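Long-range contacts in trichothecene 3-O-acetyltransferase (Fusarium sporotrichioides, PDB 2ZBA), which transfers an acetyl group from acetyl coenzyme A to the 3-hydroxyl of trichothecene mycotoxins during their biosynthesis: residues A[17-22]-A[357-362]; A[319-324]-A[352-357]. All blocks are in the same frame, centred on the assembly; numbering follows the deposited sequence.

Contact 1 (A[17-22]-A[357-362]); sequences DIIGQQ and ALATYM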
loop_
_atom_site.group_PDB
_atom_site.type_symbol
_atom_site.label_atom_id
_atom_site.label_comp_id
_atom_site.label_asym_id
_atom_site.label_seq_id
_atom_site.Cartn_x
_atom_site.Cartn_y
_atom_site.Cartn_z
ATOM N N ASP A 17 13.552 -1.870 10.064
ATOM C CA ASP A 17 12.931 -0.839 10.882
ATOM C C ASP A 17 12.273 -1.529 12.083
ATOM O O ASP A 17 11.552 -2.506 11.898
ATOM C CB ASP A 17 11.866 -0.118 10.056
ATOM C CG ASP A 17 12.462 0.687 8.919
ATOM O OD1 ASP A 17 12.936 1.820 9.188
ATOM O OD2 ASP A 17 12.447 0.186 7.760
ATOM N N ILE A 18 12.538 -1.062 13.305
ATOM C CA ILE A 18 11.887 -1.689 14.477
ATOM C C ILE A 18 10.388 -1.817 14.269
ATOM O O ILE A 18 9.823 -2.841 14.582
ATOM C CB ILE A 18 12.232 -1.037 15.879
ATOM C CG1 ILE A 18 11.305 -1.569 16.975
ATOM C CG2 ILE A 18 12.038 0.454 15.867
ATOM C CD1 ILE A 18 11.365 -3.107 17.197
ATOM N N ILE A 19 9.761 -0.801 13.684
ATOM C CA ILE A 19 8.328 -0.857 13.375
ATOM C C ILE A 19 7.954 -1.944 12.338
ATOM O O ILE A 19 6.826 -2.433 12.318
ATOM C CB ILE A 19 7.787 0.568 13.013
ATOM C CG1 ILE A 19 7.492 1.325 14.311
ATOM C CG2 ILE A 19 6.561 0.494 12.156
ATOM C CD1 ILE A 19 7.116 2.778 14.145
ATOM N N GLY A 20 8.911 -2.348 11.508
ATOM C CA GLY A 20 8.653 -3.374 10.497
ATOM C C GLY A 20 8.778 -4.784 11.040
ATOM O O GLY A 20 8.546 -5.755 10.311
ATOM N N GLN A 21 9.163 -4.896 12.315
ATOM C CA GLN A 21 9.346 -6.191 12.964
ATOM C C GLN A 21 8.047 -6.797 13.470
ATOM O O GLN A 21 8.081 -7.710 14.290
ATOM C CB GLN A 21 10.332 -6.096 14.131
ATOM C CG GLN A 21 11.640 -5.432 13.818
ATOM C CD GLN A 21 12.741 -6.378 13.444
ATOM O OE1 GLN A 21 12.515 -7.544 13.161
ATOM N NE2 GLN A 21 13.943 -5.865 13.413
ATOM N N GLN A 22 6.909 -6.291 12.998
ATOM C CA GLN A 22 5.594 -6.827 13.355
ATOM C C GLN A 22 5.363 -8.135 12.605
ATOM O O GLN A 22 5.504 -8.169 11.381
ATOM C CB GLN A 22 4.482 -5.846 12.962
ATOM C CG GLN A 22 4.537 -4.538 13.642
ATOM C CD GLN A 22 3.595 -3.520 13.043
ATOM O OE1 GLN A 22 2.468 -3.841 12.649
ATOM N NE2 GLN A 22 4.040 -2.271 12.997
ATOM N N ALA A 357 6.488 6.237 20.250
ATOM C CA ALA A 357 6.005 5.382 21.364
ATOM C C ALA A 357 5.929 3.915 20.910
ATOM O O ALA A 357 6.337 3.016 21.631
ATOM C CB ALA A 357 4.675 5.847 21.872
ATOM N N LEU A 358 5.405 3.689 19.705
ATOM C CA LEU A 358 5.328 2.350 19.122
ATOM C C LEU A 358 6.701 1.739 18.991
ATOM O O LEU A 358 6.901 0.584 19.396
ATOM C CB LEU A 358 4.614 2.369 17.756
ATOM C CG LEU A 358 4.412 1.032 16.993
ATOM C CD1 LEU A 358 3.512 0.030 17.765
ATOM C CD2 LEU A 358 3.829 1.285 15.596
ATOM N N ALA A 359 7.650 2.513 18.457
ATOM C CA ALA A 359 9.005 2.026 18.203
ATOM C C ALA A 359 9.698 1.686 19.523
ATOM O O ALA A 359 10.343 0.641 19.640
ATOM C CB ALA A 359 9.814 3.066 17.412
ATOM N N THR A 360 9.500 2.534 20.530
ATOM C CA THR A 360 10.095 2.299 21.853
ATOM C C THR A 360 9.526 1.025 22.477
ATOM O O THR A 360 10.276 0.165 22.920
ATOM C CB THR A 360 9.898 3.498 22.782
ATOM O OG1 THR A 360 10.340 4.663 22.107
ATOM C CG2 THR A 360 10.730 3.360 24.091
ATOM N N TYR A 361 8.202 0.915 22.472
ATOM C CA TYR A 361 7.490 -0.243 23.036
ATOM C C TYR A 361 7.925 -1.562 22.396
ATOM O O TYR A 361 8.208 -2.543 23.095
ATOM C CB TYR A 361 5.980 -0.037 22.905
ATOM C CG TYR A 361 5.133 -1.204 23.374
ATOM C CD1 TYR A 361 5.116 -1.593 24.723
ATOM C CD2 TYR A 361 4.350 -1.905 22.478
ATOM C CE1 TYR A 361 4.348 -2.667 25.151
ATOM C CE2 TYR A 361 3.575 -2.981 22.889
ATOM C CZ TYR A 361 3.574 -3.349 24.229
ATOM O OH TYR A 361 2.797 -4.410 24.616
HETATM N N MSE A 362 8.009 -1.577 21.065
HETATM C CA MSE A 362 8.408 -2.773 20.339
HETATM C C MSE A 362 9.866 -3.153 20.568
HETATM O O MSE A 362 10.179 -4.330 20.742
HETATM C CB MSE A 362 8.135 -2.594 18.844
HETATM C CG MSE A 362 6.653 -2.533 18.456
HETATM SE SE MSE A 362 6.463 -2.498 16.501
HETATM C CE MSE A 362 7.081 -4.145 16.077
#

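Contact 2 (A[319-324]-A[352-357]); sequences NMTYHD and RRRTQA. With ZBA (12,13-Epoxytrichothec-9-ene-3,4,8,15-tetrol-4,15-diacetate-8-isovalerate), chain F.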
loop_
_atom_site.group_PDB
_atom_site.type_symbol
_atom_site.label_atom_id
_atom_site.label_comp_id
_atom_site.label_asym_id
_atom_site.label_seq_id
_atom_site.Cartn_x
_atom_site.Cartn_y
_atom_site.Cartn_z
ATOM N N ASN A 319 2.630 4.641 9.868
ATOM C CA ASN A 319 1.754 4.383 10.997
ATOM C C ASN A 319 0.335 4.509 10.465
ATOM O O ASN A 319 0.138 4.603 9.249
ATOM C CB ASN A 319 2.032 5.401 12.117
ATOM C CG ASN A 319 1.648 4.885 13.498
ATOM O OD1 ASN A 319 0.841 3.965 13.634
ATOM N ND2 ASN A 319 2.222 5.494 14.531
HETATM N N MSE A 320 -0.650 4.509 11.353
HETATM C CA MSE A 320 -2.021 4.714 10.976
HETATM C C MSE A 320 -2.608 5.743 11.930
HETATM O O MSE A 320 -2.097 5.959 13.032
HETATM C CB MSE A 320 -2.810 3.398 11.025
HETATM C CG MSE A 320 -2.318 2.295 10.035
HETATM SE SE MSE A 320 -3.623 0.871 9.822
HETATM C CE MSE A 320 -4.345 1.347 8.056
ATOM N N THR A 321 -3.672 6.396 11.503
ATOM C CA THR A 321 -4.489 7.157 12.425
ATOM C C THR A 321 -5.797 6.370 12.618
ATOM O O THR A 321 -6.278 5.675 11.698
ATOM C CB THR A 321 -4.714 8.628 11.956
ATOM O OG1 THR A 321 -5.453 8.653 10.725
ATOM C CG2 THR A 321 -3.366 9.356 11.768
ATOM N N TYR A 322 -6.362 6.479 13.812
ATOM C CA TYR A 322 -7.545 5.718 14.187
ATOM C C TYR A 322 -8.686 6.629 14.582
ATOM O O TYR A 322 -8.491 7.660 15.222
ATOM C CB TYR A 322 -7.196 4.757 15.315
ATOM C CG TYR A 322 -6.030 3.868 14.960
ATOM C CD1 TYR A 322 -6.207 2.745 14.147
ATOM C CD2 TYR A 322 -4.734 4.169 15.399
ATOM C CE1 TYR A 322 -5.105 1.928 13.791
ATOM C CE2 TYR A 322 -3.642 3.358 15.051
ATOM C CZ TYR A 322 -3.839 2.238 14.259
ATOM O OH TYR A 322 -2.760 1.445 13.929
ATOM N N HIS A 323 -9.888 6.248 14.176
ATOM C CA HIS A 323 -11.041 7.111 14.306
ATOM C C HIS A 323 -12.217 6.247 14.720
ATOM O O HIS A 323 -12.664 5.405 13.955
ATOM C CB HIS A 323 -11.302 7.853 12.980
ATOM C CG HIS A 323 -10.098 8.575 12.453
ATOM N ND1 HIS A 323 -9.187 7.984 11.607
ATOM C CD2 HIS A 323 -9.617 9.816 12.715
ATOM C CE1 HIS A 323 -8.205 8.833 11.359
ATOM N NE2 HIS A 323 -8.442 9.949 12.020
ATOM N N ASP A 324 -12.690 6.436 15.951
ATOM C CA ASP A 324 -13.821 5.673 16.453
ATOM C C ASP A 324 -15.062 6.534 16.511
ATOM O O ASP A 324 -15.002 7.701 16.905
ATOM C CB ASP A 324 -13.527 5.120 17.843
ATOM C CG ASP A 324 -12.362 4.185 17.855
ATOM O OD1 ASP A 324 -12.440 3.118 17.215
ATOM O OD2 ASP A 324 -11.372 4.504 18.527
ATOM N N ARG A 352 4.327 11.934 15.354
ATOM C CA ARG A 352 5.669 11.616 15.841
ATOM C C ARG A 352 5.695 10.874 17.160
ATOM O O ARG A 352 6.367 9.840 17.294
ATOM C CB ARG A 352 6.479 12.886 15.990
ATOM C CG ARG A 352 7.373 13.102 14.836
ATOM C CD ARG A 352 8.390 14.133 15.145
ATOM N NE ARG A 352 8.095 15.332 14.396
ATOM C CZ ARG A 352 7.399 16.353 14.853
ATOM N NH1 ARG A 352 6.940 16.337 16.096
ATOM N NH2 ARG A 352 7.189 17.397 14.070
ATOM N N ARG A 353 4.975 11.427 18.133
ATOM C CA ARG A 353 4.865 10.848 19.474
ATOM C C ARG A 353 4.323 9.418 19.434
ATOM O O ARG A 353 4.904 8.519 20.008
ATOM C CB ARG A 353 3.990 11.727 20.394
ATOM C CG ARG A 353 3.836 11.153 21.820
ATOM C CD ARG A 353 5.196 10.998 22.537
ATOM N NE ARG A 353 5.030 10.441 23.893
ATOM C CZ ARG A 353 5.910 10.519 24.887
ATOM N NH1 ARG A 353 7.078 11.159 24.751
ATOM N NH2 ARG A 353 5.610 9.947 26.046
ATOM N N ARG A 354 3.207 9.225 18.743
ATOM C CA ARG A 354 2.576 7.913 18.633
ATOM C C ARG A 354 3.525 6.893 17.963
ATOM O O ARG A 354 3.548 5.720 18.342
ATOM C CB ARG A 354 1.259 8.032 17.850
ATOM C CG ARG A 354 0.111 8.795 18.594
ATOM C CD ARG A 354 -1.147 8.926 17.725
ATOM N NE ARG A 354 -1.551 7.612 17.226
ATOM C CZ ARG A 354 -1.546 7.243 15.946
ATOM N NH1 ARG A 354 -1.198 8.105 14.980
ATOM N NH2 ARG A 354 -1.874 5.992 15.628
ATOM N N THR A 355 4.296 7.350 16.975
ATOM C CA THR A 355 5.184 6.485 16.185
ATOM C C THR A 355 6.417 6.105 16.998
ATOM O O THR A 355 6.822 4.934 17.035
ATOM C CB THR A 355 5.575 7.157 14.839
ATOM O OG1 THR A 355 4.397 7.348 14.040
ATOM C CG2 THR A 355 6.550 6.297 14.025
ATOM N N GLN A 356 6.997 7.102 17.661
ATOM C CA GLN A 356 8.135 6.888 18.563
ATOM C C GLN A 356 7.719 6.050 19.759
ATOM O O GLN A 356 8.515 5.254 20.241
ATOM C CB GLN A 356 8.727 8.219 19.053
ATOM C CG GLN A 356 9.375 9.063 17.931
ATOM C CD GLN A 356 10.101 10.275 18.476
ATOM O OE1 GLN A 356 11.223 10.172 19.024
ATOM N NE2 GLN A 356 9.458 11.439 18.355
ATOM N N ALA A 357 6.488 6.237 20.250
ATOM C CA ALA A 357 6.005 5.382 21.364
ATOM C C ALA A 357 5.929 3.915 20.910
ATOM O O ALA A 357 6.337 3.016 21.631
ATOM C CB ALA A 357 4.675 5.847 21.872
HETATM O O18 ZBA F . -5.368 -6.443 7.040
HETATM C C44 ZBA F . -4.319 -7.033 7.126
HETATM C C45 ZBA F . -3.908 -7.958 8.213
HETATM C C46 ZBA F . -3.148 -9.151 7.788
HETATM C C48 ZBA F . -3.683 -10.173 6.919
HETATM C C47 ZBA F . -1.756 -9.449 8.219
HETATM O O17 ZBA F . -3.398 -6.875 6.175
HETATM C C31 ZBA F . -3.498 -5.807 5.184
HETATM C C30 ZBA F . -3.299 -4.445 5.831
HETATM C C32 ZBA F . -2.542 -6.174 4.094
HETATM C C39 ZBA F . -2.817 -7.492 3.438
HETATM C C33 ZBA F . -1.562 -5.367 3.748
HETATM C C34 ZBA F . -1.348 -4.020 4.345
HETATM O O10 ZBA F . -2.049 -3.033 3.498
HETATM C C29 ZBA F . -1.852 -3.836 5.824
HETATM C C38 ZBA F . -0.933 -4.643 6.767
HETATM O O12 ZBA F . -1.646 -4.981 7.981
HETATM C C40 ZBA F . -0.907 -5.284 9.047
HETATM C C41 ZBA F . -1.760 -5.693 10.202
HETATM O O13 ZBA F . 0.242 -5.240 9.095
HETATM C C28 ZBA F . -1.839 -2.273 6.222
HETATM C C37 ZBA F . -2.215 -2.073 7.716
HETATM C C35 ZBA F . -2.776 -1.545 5.241
HETATM C C25 ZBA F . -2.071 -1.665 3.951
HETATM C C36 ZBA F . -4.174 -1.239 5.405
HETATM O O11 ZBA F . -3.186 -0.203 5.517
HETATM C C27 ZBA F . -0.470 -1.573 5.798
HETATM C C26 ZBA F . -0.762 -1.051 4.399
HETATM O O16 ZBA F . 0.251 -1.296 3.458
HETATM O O14 ZBA F . -0.006 -0.464 6.628
HETATM O O HOH W 1 1.607 4.533 17.190
#

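Contact 1 (A[17-22]-A[357-362])
Met362, a selenomethionine, reaches from segment 357-362 of helix 348-363 into the short 3-10 turn 18-20 and buries more surface than any other residue here. Its CB lies against the end of Ile18, 3.7 Å from CD1. The two side chains run past each other in opposite directions. CG stands anti to the carbonyl carbon (chi1 -68°), and the chain then bends at chi3 (66°). That bend turns the terminal CE against the 3-10 turn. SE sits 4.0 Å from Ile19 CA. The terminal CE packs 3.4 Å from Ile18 O and 3.5 Å from Gln22 CG, where the two side chains cross nearly at right angles. Ile18 O also accepts the backbone N-H of Gln21, so the methyl packs against a carbonyl already used by the turn.

Ile18 also covers the neighbouring helical turn: Ile18 CG2 is 3.8 Å from Ala359 CB.

Ile19 reaches the helix with its CG1-CD1 branch, and CG2 stands anti to the backbone N. Its CG1 meets Leu358 CD2 at 3.9 Å, again with the side chains crossed. No hydrogen bond joins the two segments; most of the contact is between apolar side chains, with carbonyl oxygens taking a smaller part. Gln22 NE2 makes a weak bond back to Ile19 O.

The turn lies between strand 14-15 and helix 23-26, with the side of helix 348-363 packed on it. Gln21 OE1 ties it to Ser82 N in the adjacent strand 81-85. The nearest atoms of the Gln22 side chain and the bound T-2 toxin are about 4 Å apart, so this packing borders the substrate pocket.

Contact 2 (A[319-324]-A[352-357])
Arg354 extends from helix 348-363 to strand 318-326 and sets its guanidinium edge-on to the backbone oxygen of Met320. That strand is an outermost one of its mixed sheet and pairs with 294-302. NH2 gives a short bond of 2.6 Å to Met320 O, with the oxygen close to the guanidinium plane. NH1 adds a weak bond to the same oxygen. A bend at chi3 turns the group toward the strand. The Tyr322 ring stands almost perpendicular to the guanidinium, the planes 85° apart. NH2 lies at the ring edge, 3.2 Å from Tyr322 CE2.

Asn319 ND2 lies over one guanidinium face, with the amide and guanidinium planes 26° apart. Its ND2 donates to Thr355 OG1 at 2.9 Å, nearly straight at 167° and in the amide plane. A water accepts from the same ND2 and donates to Arg354 O. Asn319 OD1 takes the backbone N-H of Met320 at 2.8 Å and a further bond from Gln220 NE2. Thr355 OG1 is also bonded to Leu351 O.

Met320, a selenomethionine, has its CB directed away from the helix; its CE lies 3.2 Å from O11 of the bound T-2 toxin.

The contact is polar and buried. Both amide ends of Asn319 have partners, which fixes the rotation of the amide. The arginine charge meets a backbone carbonyl and would probably polarise that peptide beside the substrate pocket.

Contacts 1 and 2 have centres 12 Å apart and share helix 348-363, with Ala357 belonging to both segments on it. Contact 2 comes from the part of the helix nearer its start, contact 1 from the part nearer its end. Along the chain, contact 2 is nested inside the loop closed by contact 1. They touch where Ile19 CD1 packs 3.6 Å from Thr355 CG2. The helix thus packs on segment 17-22 and on strand 318-326, an outermost strand of the mixed sheet that includes 294-302. Both come near the bound T-2 toxin: Met320 is in its pocket, and Gln22 is close to it.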